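Local structure of SCO family protein (3ME7) at residues P35-C40 with G121-H126; I68-D73 with K108-I113; T48-K53 with V146-L151; A43-T48 with K86-D91. The protein probably binds copper and takes part in electron transfer, as a membrane-anchored SCO1/2-family protein whose soluble thioredoxin-fold domain is described here. One frame throughout, in Å; residues are numbered along the deposited sequence.

Contact 1. Residues P35-C40 with G121-H126; sequences PIYTHC and GNDFIH
The phenol oxygen of Y37 is met from the 121-126 segment by a firm backbone donor and a less certain carboxylate. The backbone N of F124 donates to Y37 OH over 3.1 Å, and the N-H...O angle of 173° makes this bond nearly straight. D123 OD1 lies 3.1 Å from Y37 OH, at the ring edge and in its plane, but a hydrogen bond is doubtful: D123 has two conformers and the hydroxyl proton another acceptor in reach. Both faces of the Y37 ring are covered over their centres: C40 CB, from the same turn, sits on one, and F124 CD2 on the other, 3.9 Å from Y37 CE2. The F124 ring thus points its edge at the Y37 face in a T-shaped pair, with planes 73° apart and centroids separated by 5.0 Å. H126 takes another part of the Y37 rim, its CD2 3.9 Å from Y37 CE1. With chi1 59°, Y37 CG stands between its own backbone N and carbonyl carbon, which folds the ring back over C40. A leucine in place of Y37 would probably leave the F124 N-H without its acceptor and deprive the F124 edge of the aromatic face it meets. Beyond the cluster, C40 SG, tied to C44 in a disulfide, lies 4.0 Å from H126 NE2. The predicted copper ligands, C40 in the type I turn 37-40, C44 on the helix 43-52 and H126 just after the strand 123-125, come together as the Cys-Cys-His site characteristic of SCO proteins, with the cysteines here oxidised.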
loop_
_atom_site.group_PDB
_atom_site.type_symbol
_atom_site.label_atom_id
_atom_site.label_comp_id
_atom_site.label_asym_id
_atom_site.label_seq_id
_atom_site.Cartn_x
_atom_site.Cartn_y
_atom_site.Cartn_z
ATOM N N PRO A 35 -0.079 3.456 -2.608
ATOM C CA PRO A 35 0.606 3.943 -3.814
ATOM C C PRO A 35 1.005 5.401 -3.686
ATOM O O PRO A 35 0.176 6.246 -3.334
ATOM C CB PRO A 35 -0.429 3.808 -4.936
ATOM C CG PRO A 35 -1.758 3.554 -4.273
ATOM C CD PRO A 35 -1.505 3.136 -2.821
ATOM N N ILE A 36 2.275 5.681 -3.969
ATOM C CA ILE A 36 2.822 7.036 -3.966
ATOM C C ILE A 36 3.812 7.136 -5.137
ATOM O O ILE A 36 3.987 6.172 -5.880
ATOM C CB ILE A 36 3.515 7.394 -2.604
ATOM C CG1 ILE A 36 4.576 6.347 -2.202
ATOM C CG2 ILE A 36 2.455 7.538 -1.482
ATOM C CD1 ILE A 36 5.894 6.457 -2.871
ATOM N N TYR A 37 4.460 8.290 -5.308
ATOM C CA TYR A 37 5.721 8.305 -6.062
ATOM C C TYR A 37 6.747 9.143 -5.314
ATOM O O TYR A 37 6.371 9.990 -4.513
ATOM C CB TYR A 37 5.566 8.739 -7.529
ATOM C CG TYR A 37 4.987 10.111 -7.780
ATOM C CD1 TYR A 37 3.631 10.370 -7.585
ATOM C CD2 TYR A 37 5.785 11.133 -8.284
ATOM C CE1 TYR A 37 3.098 11.602 -7.860
ATOM C CE2 TYR A 37 5.254 12.385 -8.554
ATOM C CZ TYR A 37 3.916 12.609 -8.336
ATOM O OH TYR A 37 3.381 13.849 -8.595
ATOM N N THR A 38 8.029 8.873 -5.539
ATOM C CA THR A 38 9.053 9.344 -4.590
ATOM C C THR A 38 9.348 10.830 -4.710
ATOM O O THR A 38 9.793 11.451 -3.746
ATOM C CB THR A 38 10.362 8.497 -4.585
ATOM O OG1 THR A 38 11.102 8.700 -5.793
ATOM C CG2 THR A 38 10.063 7.011 -4.378
ATOM N N HIS A 39 9.084 11.394 -5.886
ATOM C CA HIS A 39 9.289 12.822 -6.098
ATOM C C HIS A 39 8.001 13.613 -5.896
ATOM O O HIS A 39 7.933 14.786 -6.223
ATOM C CB HIS A 39 9.879 13.080 -7.481
ATOM C CG HIS A 39 11.262 12.543 -7.649
ATOM N ND1 HIS A 39 12.373 13.185 -7.143
ATOM C CD2 HIS A 39 11.718 11.435 -8.279
ATOM C CE1 HIS A 39 13.455 12.486 -7.444
ATOM N NE2 HIS A 39 13.086 11.421 -8.135
ATOM N N CYS A 40 6.990 12.964 -5.318
ATOM C CA CYS A 40 5.670 13.556 -5.105
ATOM C C CYS A 40 5.715 14.503 -3.901
ATOM O O CYS A 40 5.860 14.067 -2.756
ATOM C CB CYS A 40 4.691 12.407 -4.878
ATOM S SG CYS A 40 2.918 12.687 -4.584
ATOM N N GLY A 121 2.191 18.379 -16.286
ATOM C CA GLY A 121 3.528 18.972 -16.301
ATOM C C GLY A 121 4.563 17.938 -15.900
ATOM O O GLY A 121 4.676 16.881 -16.531
ATOM N N ASN A 122 5.285 18.209 -14.815
ATOM C CA ASN A 122 6.362 17.329 -14.365
ATOM C C ASN A 122 5.945 16.358 -13.262
ATOM O O ASN A 122 6.751 15.552 -12.773
ATOM C CB ASN A 122 7.569 18.152 -13.918
ATOM C CG ASN A 122 8.871 17.547 -14.372
ATOM O OD1 ASN A 122 9.458 17.995 -15.358
ATOM N ND2 ASN A 122 9.317 16.499 -13.681
ATOM N N ASP A 123 4.678 16.437 -12.877
ATOM C CA ASP A 123 4.138 15.554 -11.857
ATOM C C ASP A 123 2.999 14.718 -12.411
ATOM O O ASP A 123 2.729 14.744 -13.620
ATOM C CB ASP A 123 3.685 16.362 -10.643
ATOM C CG ASP A 123 4.851 16.841 -9.813
ATOM O OD1 ASP A 123 5.473 16.011 -9.109
ATOM O OD2 ASP A 123 5.152 18.045 -9.882
ATOM N N PHE A 124 2.349 13.977 -11.529
ATOM C CA PHE A 124 1.244 13.129 -11.909
ATOM C C PHE A 124 -0.038 13.590 -11.230
ATOM O O PHE A 124 0.001 14.117 -10.118
ATOM C CB PHE A 124 1.532 11.691 -11.496
ATOM C CG PHE A 124 2.654 11.045 -12.261
ATOM C CD1 PHE A 124 2.615 10.954 -13.655
ATOM C CD2 PHE A 124 3.740 10.499 -11.582
ATOM C CE1 PHE A 124 3.656 10.336 -14.368
ATOM C CE2 PHE A 124 4.779 9.881 -12.277
ATOM C CZ PHE A 124 4.736 9.804 -13.670
ATOM N N ILE A 125 -1.162 13.401 -11.919
ATOM C CA ILE A 125 -2.497 13.509 -11.325
ATOM C C ILE A 125 -2.913 12.070 -11.031
ATOM O O ILE A 125 -2.775 11.204 -11.891
ATOM C CB ILE A 125 -3.477 14.175 -12.314
ATOM C CG1 ILE A 125 -3.197 15.675 -12.402
ATOM C CG2 ILE A 125 -4.945 13.954 -11.900
ATOM C CD1 ILE A 125 -3.895 16.349 -13.558
ATOM N N HIS A 126 -3.388 11.812 -9.812
ATOM C CA HIS A 126 -3.659 10.452 -9.362
ATOM C C HIS A 126 -4.628 10.488 -8.178
ATOM O O HIS A 126 -4.764 11.524 -7.520
ATOM C CB HIS A 126 -2.337 9.760 -8.941
ATOM C CG HIS A 126 -1.659 10.427 -7.787
ATOM N ND1 HIS A 126 -1.902 10.061 -6.481
ATOM C CD2 HIS A 126 -0.783 11.457 -7.731
ATOM C CE1 HIS A 126 -1.199 10.831 -5.671
ATOM N NE2 HIS A 126 -0.516 11.693 -6.404
#

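Contact 2. Residues I68-D73 with K108-I113; sequences ITFTFD and KLLDAI
A leucine methyl stands over the middle of a phenylalanine ring: L109 CD2 is 3.7 Å from the F70 centroid and only 13° off the ring normal, a close CH-pi contact. It belongs to the strand-helix packing of the thioredoxin fold, in which the helix 103-112 covers one side of the central sheet and the strand 66-71 runs through the middle of that sheet. The F70 and L109 side chains approach from opposite directions, one rising from the sheet and the other descending from the helix. F70 holds its CG between the backbone N and the carbonyl carbon (chi1 78°), and L109 extends with CG opposite its backbone N (chi1 180°), directing its branched end, through CD2, to the ring. The next helix residue meets the same ring differently: L110 CD2 lies in the ring plane at the edge, 3.7 Å from F70 CE2. Farther round the rim, I113, just past the helix, brings CD1 to 4.2 Å from F70 CZ. One ring is therefore touched on a face and along its edge by three aliphatic side chains, all buried, and no hydrogen bond crosses between the segments. Where the chain leaves the strand, T71 OG1 accepts from D73 N in an ST turn. F72 turns its ring away toward F117 and H126, and what it gives the helix is its CB, 4.0 Å from L110 CD1.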
loop_
_atom_site.group_PDB
_atom_site.type_symbol
_atom_site.label_atom_id
_atom_site.label_comp_id
_atom_site.label_asym_id
_atom_site.label_seq_id
_atom_site.Cartn_x
_atom_site.Cartn_y
_atom_site.Cartn_z
ATOM N N ILE A 68 2.792 -1.678 3.147
ATOM C CA ILE A 68 3.590 -1.597 1.922
ATOM C C ILE A 68 3.343 -0.295 1.205
ATOM O O ILE A 68 2.295 -0.105 0.555
ATOM C CB ILE A 68 3.325 -2.787 0.963
ATOM C CG1 ILE A 68 3.488 -4.141 1.688
ATOM C CG2 ILE A 68 4.200 -2.675 -0.312
ATOM C CD1 ILE A 68 4.888 -4.482 2.239
ATOM N N THR A 69 4.292 0.622 1.355
ATOM C CA THR A 69 4.301 1.823 0.524
ATOM C C THR A 69 4.955 1.437 -0.787
ATOM O O THR A 69 6.053 0.868 -0.801
ATOM C CB THR A 69 5.089 2.957 1.204
ATOM O OG1 THR A 69 4.384 3.390 2.376
ATOM C CG2 THR A 69 5.253 4.158 0.272
ATOM N N PHE A 70 4.288 1.686 -1.902
ATOM C CA PHE A 70 4.917 1.359 -3.179
ATOM C C PHE A 70 4.871 2.516 -4.147
ATOM O O PHE A 70 3.914 3.299 -4.151
ATOM C CB PHE A 70 4.336 0.092 -3.805
ATOM C CG PHE A 70 3.024 0.287 -4.465
ATOM C CD1 PHE A 70 1.861 0.148 -3.746
ATOM C CD2 PHE A 70 2.948 0.555 -5.830
ATOM C CE1 PHE A 70 0.624 0.301 -4.352
ATOM C CE2 PHE A 70 1.722 0.719 -6.446
ATOM C CZ PHE A 70 0.550 0.591 -5.706
ATOM N N THR A 71 5.925 2.647 -4.936
ATOM C CA THR A 71 5.936 3.688 -5.961
ATOM C C THR A 71 5.329 3.256 -7.299
ATOM O O THR A 71 5.595 2.175 -7.807
ATOM C CB THR A 71 7.329 4.308 -6.178
ATOM O OG1 THR A 71 7.226 5.233 -7.279
ATOM C CG2 THR A 71 8.351 3.227 -6.531
ATOM N N PHE A 72 4.478 4.118 -7.839
ATOM C CA PHE A 72 3.892 3.885 -9.164
ATOM C C PHE A 72 4.587 4.602 -10.299
ATOM O O PHE A 72 4.145 4.503 -11.463
ATOM C CB PHE A 72 2.387 4.140 -9.184
ATOM C CG PHE A 72 1.990 5.552 -8.873
ATOM C CD1 PHE A 72 2.022 6.547 -9.859
ATOM C CD2 PHE A 72 1.521 5.871 -7.603
ATOM C CE1 PHE A 72 1.599 7.884 -9.560
ATOM C CE2 PHE A 72 1.106 7.168 -7.292
ATOM C CZ PHE A 72 1.151 8.168 -8.246
ATOM N N ASP A 73 5.679 5.292 -9.980
ATOM C CA ASP A 73 6.483 5.921 -11.012
ATOM C C ASP A 73 7.508 4.915 -11.512
ATOM O O ASP A 73 8.433 4.585 -10.785
ATOM C CB ASP A 73 7.170 7.165 -10.462
ATOM C CG ASP A 73 7.899 7.958 -11.536
ATOM O OD1 ASP A 73 8.117 7.422 -12.642
ATOM O OD2 ASP A 73 8.259 9.121 -11.261
ATOM N N LYS A 108 0.071 -4.675 -13.438
ATOM C CA LYS A 108 -0.760 -5.727 -12.828
ATOM C C LYS A 108 -1.268 -5.267 -11.471
ATOM O O LYS A 108 -2.442 -5.444 -11.138
ATOM C CB LYS A 108 0.008 -7.049 -12.657
ATOM C CG LYS A 108 0.000 -7.965 -13.876
ATOM C CD LYS A 108 1.112 -9.004 -13.792
ATOM C CE LYS A 108 0.805 -10.150 -12.840
ATOM N NZ LYS A 108 1.809 -11.258 -13.001
ATOM N N LEU A 109 -0.384 -4.651 -10.704
ATOM C CA LEU A 109 -0.741 -4.174 -9.388
ATOM C C LEU A 109 -1.755 -3.030 -9.479
ATOM O O LEU A 109 -2.803 -3.069 -8.818
ATOM C CB LEU A 109 0.524 -3.735 -8.644
ATOM C CG LEU A 109 0.369 -3.190 -7.225
ATOM C CD1 LEU A 109 -0.474 -4.109 -6.381
ATOM C CD2 LEU A 109 1.753 -2.963 -6.623
ATOM N N LEU A 110 -1.472 -2.027 -10.305
ATOM C CA LEU A 110 -2.385 -0.878 -10.463
ATOM C C LEU A 110 -3.718 -1.293 -11.086
ATOM O O LEU A 110 -4.781 -0.781 -10.710
ATOM C CB LEU A 110 -1.716 0.215 -11.308
ATOM C CG LEU A 110 -0.422 0.776 -10.711
ATOM C CD1 LEU A 110 0.104 1.891 -11.644
ATOM C CD2 LEU A 110 -0.571 1.286 -9.253
ATOM N N ASP A 111 -3.663 -2.213 -12.045
ATOM C CA ASP A 111 -4.880 -2.729 -12.654
ATOM C C ASP A 111 -5.777 -3.391 -11.607
ATOM O O ASP A 111 -6.994 -3.171 -11.598
ATOM C CB ASP A 111 -4.553 -3.704 -13.786
ATOM C CG ASP A 111 -5.791 -4.167 -14.506
ATOM O OD1 ASP A 111 -6.454 -3.318 -15.131
ATOM O OD2 ASP A 111 -6.106 -5.357 -14.437
ATOM N N ALA A 112 -5.171 -4.172 -10.713
ATOM C CA ALA A 112 -5.964 -4.890 -9.717
ATOM C C ALA A 112 -6.711 -3.914 -8.803
ATOM O O ALA A 112 -7.861 -4.177 -8.426
ATOM C CB ALA A 112 -5.082 -5.821 -8.903
ATOM N N ILE A 113 -6.072 -2.796 -8.466
ATOM C CA ILE A 113 -6.656 -1.845 -7.517
ATOM C C ILE A 113 -7.360 -0.667 -8.183
ATOM O O ILE A 113 -7.650 0.345 -7.529
ATOM C CB ILE A 113 -5.616 -1.363 -6.438
ATOM C CG1 ILE A 113 -4.436 -0.616 -7.092
ATOM C CG2 ILE A 113 -5.131 -2.538 -5.568
ATOM C CD1 ILE A 113 -3.584 0.194 -6.083
#

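Contact 3. Residues T48-K53 with V146-L151; sequences TKSLLK and VNYNYL
The polar part of this contact centres on the hydroxyl of S50, on the helix 43-52. Y148 N donates to S50 OG at 3.2 Å with an N-H...O angle of 165°, a fairly straight bond. V146 O lies 3.4 Å from S50 OG, at best a weak hydrogen bond whose proton is not settled. The torsion that sets OG opposite the serine's own N (chi1 -168°) aims the hydroxyl at the incoming loop. Van der Waals contact accompanies these bonds: S50 CB is 3.3 Å from V146 O, and S50 OG meets Y148 CD2 at 3.1 Å, obliquely to the ring. The apolar part is smaller, with L51 CG 4.0 Å from Y148 CE2 and the two side chains crossing at a slant. The Y148 ring also pairs edge to face with F153 of the helix 150-160. An alanine at S50 would probably leave the Y148 N-H without this acceptor and free the loop to shift against the helix. Because the firm polar bond ends on a backbone N-H, the serine holds the course of the main chain just ahead of N149, the N-cap residue of the C-terminal helix, and so ties that helix's entry to the helix 43-52.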
loop_
_atom_site.group_PDB
_atom_site.type_symbol
_atom_site.label_atom_id
_atom_site.label_comp_id
_atom_site.label_asym_id
_atom_site.label_seq_id
_atom_site.Cartn_x
_atom_site.Cartn_y
_atom_site.Cartn_z
ATOM N N THR A 48 1.402 9.817 3.453
ATOM C CA THR A 48 2.376 9.071 4.251
ATOM C C THR A 48 2.404 9.597 5.685
ATOM O O THR A 48 2.424 8.813 6.630
ATOM C CB THR A 48 3.760 9.084 3.587
ATOM O OG1 THR A 48 3.624 8.577 2.247
ATOM C CG2 THR A 48 4.717 8.197 4.342
ATOM N N LYS A 49 2.381 10.923 5.846
ATOM C CA LYS A 49 2.331 11.521 7.185
ATOM C C LYS A 49 1.048 11.116 7.908
ATOM O O LYS A 49 1.071 10.855 9.111
ATOM C CB LYS A 49 2.415 13.048 7.097
ATOM C CG LYS A 49 3.783 13.552 6.690
ATOM C CD LYS A 49 3.747 15.045 6.418
ATOM C CE LYS A 49 5.131 15.534 6.029
ATOM N NZ LYS A 49 5.165 17.006 6.030
ATOM N N SER A 50 -0.067 11.068 7.178
ATOM C CA SER A 50 -1.326 10.621 7.775
ATOM C C SER A 50 -1.267 9.156 8.233
ATOM O O SER A 50 -1.719 8.829 9.336
ATOM C CB SER A 50 -2.497 10.867 6.827
ATOM O OG SER A 50 -3.722 10.680 7.521
ATOM N N LEU A 51 -0.712 8.279 7.395
ATOM C CA LEU A 51 -0.451 6.887 7.784
ATOM C C LEU A 51 0.457 6.763 8.984
ATOM O O LEU A 51 0.204 5.954 9.867
ATOM C CB LEU A 51 0.184 6.127 6.611
ATOM C CG LEU A 51 -0.811 5.733 5.540
ATOM C CD1 LEU A 51 -0.030 5.033 4.425
ATOM C CD2 LEU A 51 -1.907 4.796 6.089
ATOM N N LEU A 52 1.519 7.565 9.033
ATOM C CA LEU A 52 2.419 7.536 10.179
ATOM C C LEU A 52 1.667 7.827 11.478
ATOM O O LEU A 52 2.065 7.332 12.520
ATOM C CB LEU A 52 3.569 8.543 10.010
ATOM C CG LEU A 52 4.623 8.150 8.971
ATOM C CD1 LEU A 52 5.509 9.358 8.655
ATOM C CD2 LEU A 52 5.479 6.980 9.429
ATOM N N LYS A 53 0.599 8.621 11.402
ATOM C CA LYS A 53 -0.181 9.011 12.591
ATOM C C LYS A 53 -1.402 8.134 12.888
ATOM O O LYS A 53 -2.093 8.363 13.886
ATOM C CB LYS A 53 -0.544 10.508 12.559
ATOM C CG LYS A 53 0.671 11.393 12.858
ATOM C CD LYS A 53 0.510 12.875 12.506
ATOM C CE LYS A 53 1.761 13.639 12.944
ATOM N NZ LYS A 53 1.732 15.097 12.598
ATOM N N VAL A 146 -6.635 11.958 2.255
ATOM C CA VAL A 146 -5.355 12.218 2.912
ATOM C C VAL A 146 -5.531 12.541 4.397
ATOM O O VAL A 146 -4.546 12.829 5.078
ATOM C CB VAL A 146 -4.557 13.360 2.219
ATOM C CG1 VAL A 146 -4.407 13.099 0.725
ATOM C CG2 VAL A 146 -5.226 14.710 2.435
ATOM N N ASN A 147 -6.773 12.513 4.875
ATOM C CA ASN A 147 -7.118 12.900 6.248
ATOM C C ASN A 147 -7.764 11.713 6.957
ATOM O O ASN A 147 -8.979 11.693 7.141
ATOM C CB ASN A 147 -8.085 14.109 6.244
ATOM C CG ASN A 147 -7.497 15.353 5.565
ATOM O OD1 ASN A 147 -6.383 15.779 5.878
ATOM N ND2 ASN A 147 -8.262 15.957 4.644
ATOM N N TYR A 148 -6.949 10.726 7.332
ATOM C CA TYR A 148 -7.460 9.421 7.786
ATOM C C TYR A 148 -7.993 9.457 9.203
ATOM O O TYR A 148 -7.452 10.161 10.072
ATOM C CB TYR A 148 -6.396 8.320 7.635
ATOM C CG TYR A 148 -5.830 8.217 6.238
ATOM C CD1 TYR A 148 -6.671 8.234 5.126
ATOM C CD2 TYR A 148 -4.457 8.086 6.020
ATOM C CE1 TYR A 148 -6.163 8.150 3.846
ATOM C CE2 TYR A 148 -3.936 8.011 4.733
ATOM C CZ TYR A 148 -4.788 8.032 3.655
ATOM O OH TYR A 148 -4.287 7.965 2.381
ATOM N N ASN A 149 -9.082 8.723 9.428
ATOM C CA ASN A 149 -9.559 8.520 10.780
ATOM C C ASN A 149 -9.316 7.090 11.241
ATOM O O ASN A 149 -9.201 6.160 10.445
ATOM C CB ASN A 149 -11.008 8.989 10.985
ATOM C CG ASN A 149 -12.011 8.188 10.186
ATOM O OD1 ASN A 149 -12.373 7.070 10.555
ATOM N ND2 ASN A 149 -12.505 8.779 9.109
ATOM N N TYR A 150 -9.212 6.939 12.555
ATOM C CA TYR A 150 -8.934 5.669 13.176
ATOM C C TYR A 150 -10.004 4.620 12.871
ATOM O O TYR A 150 -9.680 3.480 12.502
ATOM C CB TYR A 150 -8.818 5.896 14.685
ATOM C CG TYR A 150 -8.746 4.638 15.525
ATOM C CD1 TYR A 150 -7.593 3.848 15.557
ATOM C CD2 TYR A 150 -9.841 4.249 16.298
ATOM C CE1 TYR A 150 -7.535 2.700 16.341
ATOM C CE2 TYR A 150 -9.807 3.114 17.079
ATOM C CZ TYR A 150 -8.650 2.336 17.096
ATOM O OH TYR A 150 -8.599 1.199 17.870
ATOM N N LEU A 151 -11.275 5.002 13.017
ATOM C CA LEU A 151 -12.351 4.028 12.869
ATOM C C LEU A 151 -12.332 3.360 11.499
ATOM O O LEU A 151 -12.489 2.141 11.407
ATOM C CB LEU A 151 -13.726 4.633 13.159
ATOM C CG LEU A 151 -14.848 3.592 13.270
ATOM C CD1 LEU A 151 -14.518 2.565 14.350
ATOM C CD2 LEU A 151 -16.190 4.259 13.567
#

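Contact 4. Residues A43-T48 with K86-D91; sequences ACPLIT and KEYGID
Y88 reaches from the end of the helix 78-87 across to the helix 43-52, and its atoms meet that helix in order. CB lies 4.0 Å from T48 CG2. At CG the same methyl is nearer, 3.7 Å away, and it sits over the ring face displaced toward the rim, 22° off the normal through the centroid, in a CH-pi contact. The T48 methyl faces the ring because CG2 points opposite the threonine N, while OG1, beside that N, lies 3.1 Å from C44 O within its own helix. The opposite face of Y88 is covered by CG of the preceding residue, E87. This pairing packs together two helices on one side of the thioredoxin-fold sheet, at the point where G89, with positive phi, closes the helix 78-87 in a Schellman motif. Farther along the ring, CE1 passes 4.1 Å from T48 CB, and CZ comes close to P45. The tip, OH, rests against the proline, 3.1 Å from P45 CA and 3.3 Å from P45 CB, one residue beyond the disulfide cysteine C44. I90, whose N closes the Schellman motif on Q85 O, comes back to the helix 43-52 and sets CD1 4.2 Å from T48 CG2.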
loop_
_atom_site.group_PDB
_atom_site.type_symbol
_atom_site.label_atom_id
_atom_site.label_comp_id
_atom_site.label_asym_id
_atom_site.label_seq_id
_atom_site.Cartn_x
_atom_site.Cartn_y
_atom_site.Cartn_z
ATOM N N ALA A 43 0.399 15.452 -2.689
ATOM C CA ALA A 43 -0.495 14.592 -1.926
ATOM C C ALA A 43 0.248 13.518 -1.148
ATOM O O ALA A 43 -0.171 13.163 -0.034
ATOM C CB ALA A 43 -1.549 13.951 -2.835
ATOM N N CYS A 44 1.343 13.003 -1.710
ATOM C CA CYS A 44 1.998 11.832 -1.109
ATOM C C CYS A 44 2.629 12.087 0.268
ATOM O O CYS A 44 2.545 11.203 1.125
ATOM C CB CYS A 44 2.978 11.134 -2.053
ATOM S SG CYS A 44 2.350 10.891 -3.723
ATOM N N PRO A 45 3.246 13.270 0.494
ATOM C CA PRO A 45 3.655 13.534 1.881
ATOM C C PRO A 45 2.455 13.542 2.815
ATOM O O PRO A 45 2.564 13.097 3.947
ATOM C CB PRO A 45 4.316 14.929 1.813
ATOM C CG PRO A 45 4.724 15.089 0.385
ATOM C CD PRO A 45 3.672 14.352 -0.410
ATOM N N LEU A 46 1.312 14.043 2.351
ATOM C CA LEU A 46 0.123 14.077 3.206
ATOM C C LEU A 46 -0.346 12.655 3.546
ATOM O O LEU A 46 -0.601 12.341 4.705
ATOM C CB LEU A 46 -0.996 14.908 2.568
ATOM C CG LEU A 46 -0.622 16.351 2.196
ATOM C CD1 LEU A 46 -1.855 17.097 1.693
ATOM C CD2 LEU A 46 -0.012 17.060 3.402
ATOM N N ILE A 47 -0.421 11.802 2.535
ATOM C CA ILE A 47 -0.838 10.410 2.717
ATOM C C ILE A 47 0.095 9.687 3.687
ATOM O O ILE A 47 -0.359 9.054 4.640
ATOM C CB ILE A 47 -0.865 9.647 1.369
ATOM C CG1 ILE A 47 -1.980 10.214 0.471
ATOM C CG2 ILE A 47 -1.038 8.140 1.613
ATOM C CD1 ILE A 47 -1.879 9.809 -1.004
ATOM N N THR A 48 1.402 9.817 3.453
ATOM C CA THR A 48 2.376 9.071 4.251
ATOM C C THR A 48 2.404 9.597 5.685
ATOM O O THR A 48 2.424 8.813 6.630
ATOM C CB THR A 48 3.760 9.084 3.587
ATOM O OG1 THR A 48 3.624 8.577 2.247
ATOM C CG2 THR A 48 4.717 8.197 4.342
ATOM N N LYS A 86 13.922 6.635 4.251
ATOM C CA LYS A 86 14.664 7.391 5.255
ATOM C C LYS A 86 13.961 8.704 5.553
ATOM O O LYS A 86 13.910 9.130 6.710
ATOM C CB LYS A 86 16.088 7.650 4.775
ATOM C CG LYS A 86 17.006 6.443 4.865
ATOM C CD LYS A 86 18.470 6.858 4.732
ATOM C CE LYS A 86 19.411 5.691 4.973
ATOM N NZ LYS A 86 20.756 6.176 5.378
ATOM N N GLU A 87 13.406 9.326 4.509
ATOM C CA GLU A 87 12.705 10.604 4.640
ATOM C C GLU A 87 11.605 10.536 5.697
ATOM O O GLU A 87 11.460 11.450 6.525
ATOM C CB GLU A 87 12.114 11.027 3.301
ATOM C CG GLU A 87 11.396 12.368 3.338
ATOM C CD GLU A 87 11.082 12.880 1.965
ATOM O OE1 GLU A 87 11.832 12.554 1.006
ATOM O OE2 GLU A 87 10.089 13.626 1.837
ATOM N N TYR A 88 10.845 9.446 5.681
ATOM C CA TYR A 88 9.679 9.342 6.542
ATOM C C TYR A 88 9.930 8.478 7.775
ATOM O O TYR A 88 9.008 8.224 8.542
ATOM C CB TYR A 88 8.458 8.865 5.738
ATOM C CG TYR A 88 7.977 9.888 4.725
ATOM C CD1 TYR A 88 7.116 10.925 5.103
ATOM C CD2 TYR A 88 8.398 9.838 3.399
ATOM C CE1 TYR A 88 6.681 11.869 4.186
ATOM C CE2 TYR A 88 7.975 10.787 2.475
ATOM C CZ TYR A 88 7.119 11.794 2.877
ATOM O OH TYR A 88 6.689 12.710 1.953
ATOM N N GLY A 89 11.180 8.048 7.965
ATOM C CA GLY A 89 11.552 7.264 9.137
ATOM C C GLY A 89 10.905 5.892 9.180
ATOM O O GLY A 89 10.709 5.309 10.255
ATOM N N ILE A 90 10.570 5.382 7.999
ATOM C CA ILE A 90 9.928 4.072 7.866
ATOM C C ILE A 90 10.942 2.957 8.174
ATOM O O ILE A 90 12.068 3.007 7.702
ATOM C CB ILE A 90 9.259 3.952 6.456
ATOM C CG1 ILE A 90 8.043 4.880 6.373
ATOM C CG2 ILE A 90 8.873 2.501 6.118
ATOM C CD1 ILE A 90 7.572 5.170 4.955
ATOM N N ASP A 91 10.532 1.963 8.963
ATOM C CA ASP A 91 11.478 0.950 9.459
ATOM C C ASP A 91 12.047 0.092 8.335
ATOM O O ASP A 91 13.208 -0.310 8.375
ATOM C CB ASP A 91 10.833 0.068 10.545
ATOM C CG ASP A 91 9.998 -1.054 9.961
ATOM O OD1 ASP A 91 10.482 -2.189 9.906
ATOM O OD2 ASP A 91 8.881 -0.814 9.514
#

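From the N terminus, the strand 31-36 opens contact 1, whose loop closes only at 121-126. The helix 43-52 follows and starts two more: contact 4, closed at 86-91 and lying within the span of contact 1, and contact 3, closed at 146-151, which crosses both 1 and 4 and shares T48 with the latter. Contact 2 starts on the strand 66-71 and ends at 108-113, so it falls within the spans of contacts 1 and 3 but crosses contact 4. Contacts 1 and 2 meet through the neighbouring strands 31-36 and 66-71. Contacts 3 and 4 join the helix 43-52 to the loop before helix 150-160 and the end of helix 78-87; contact 2 attaches helix 103-112.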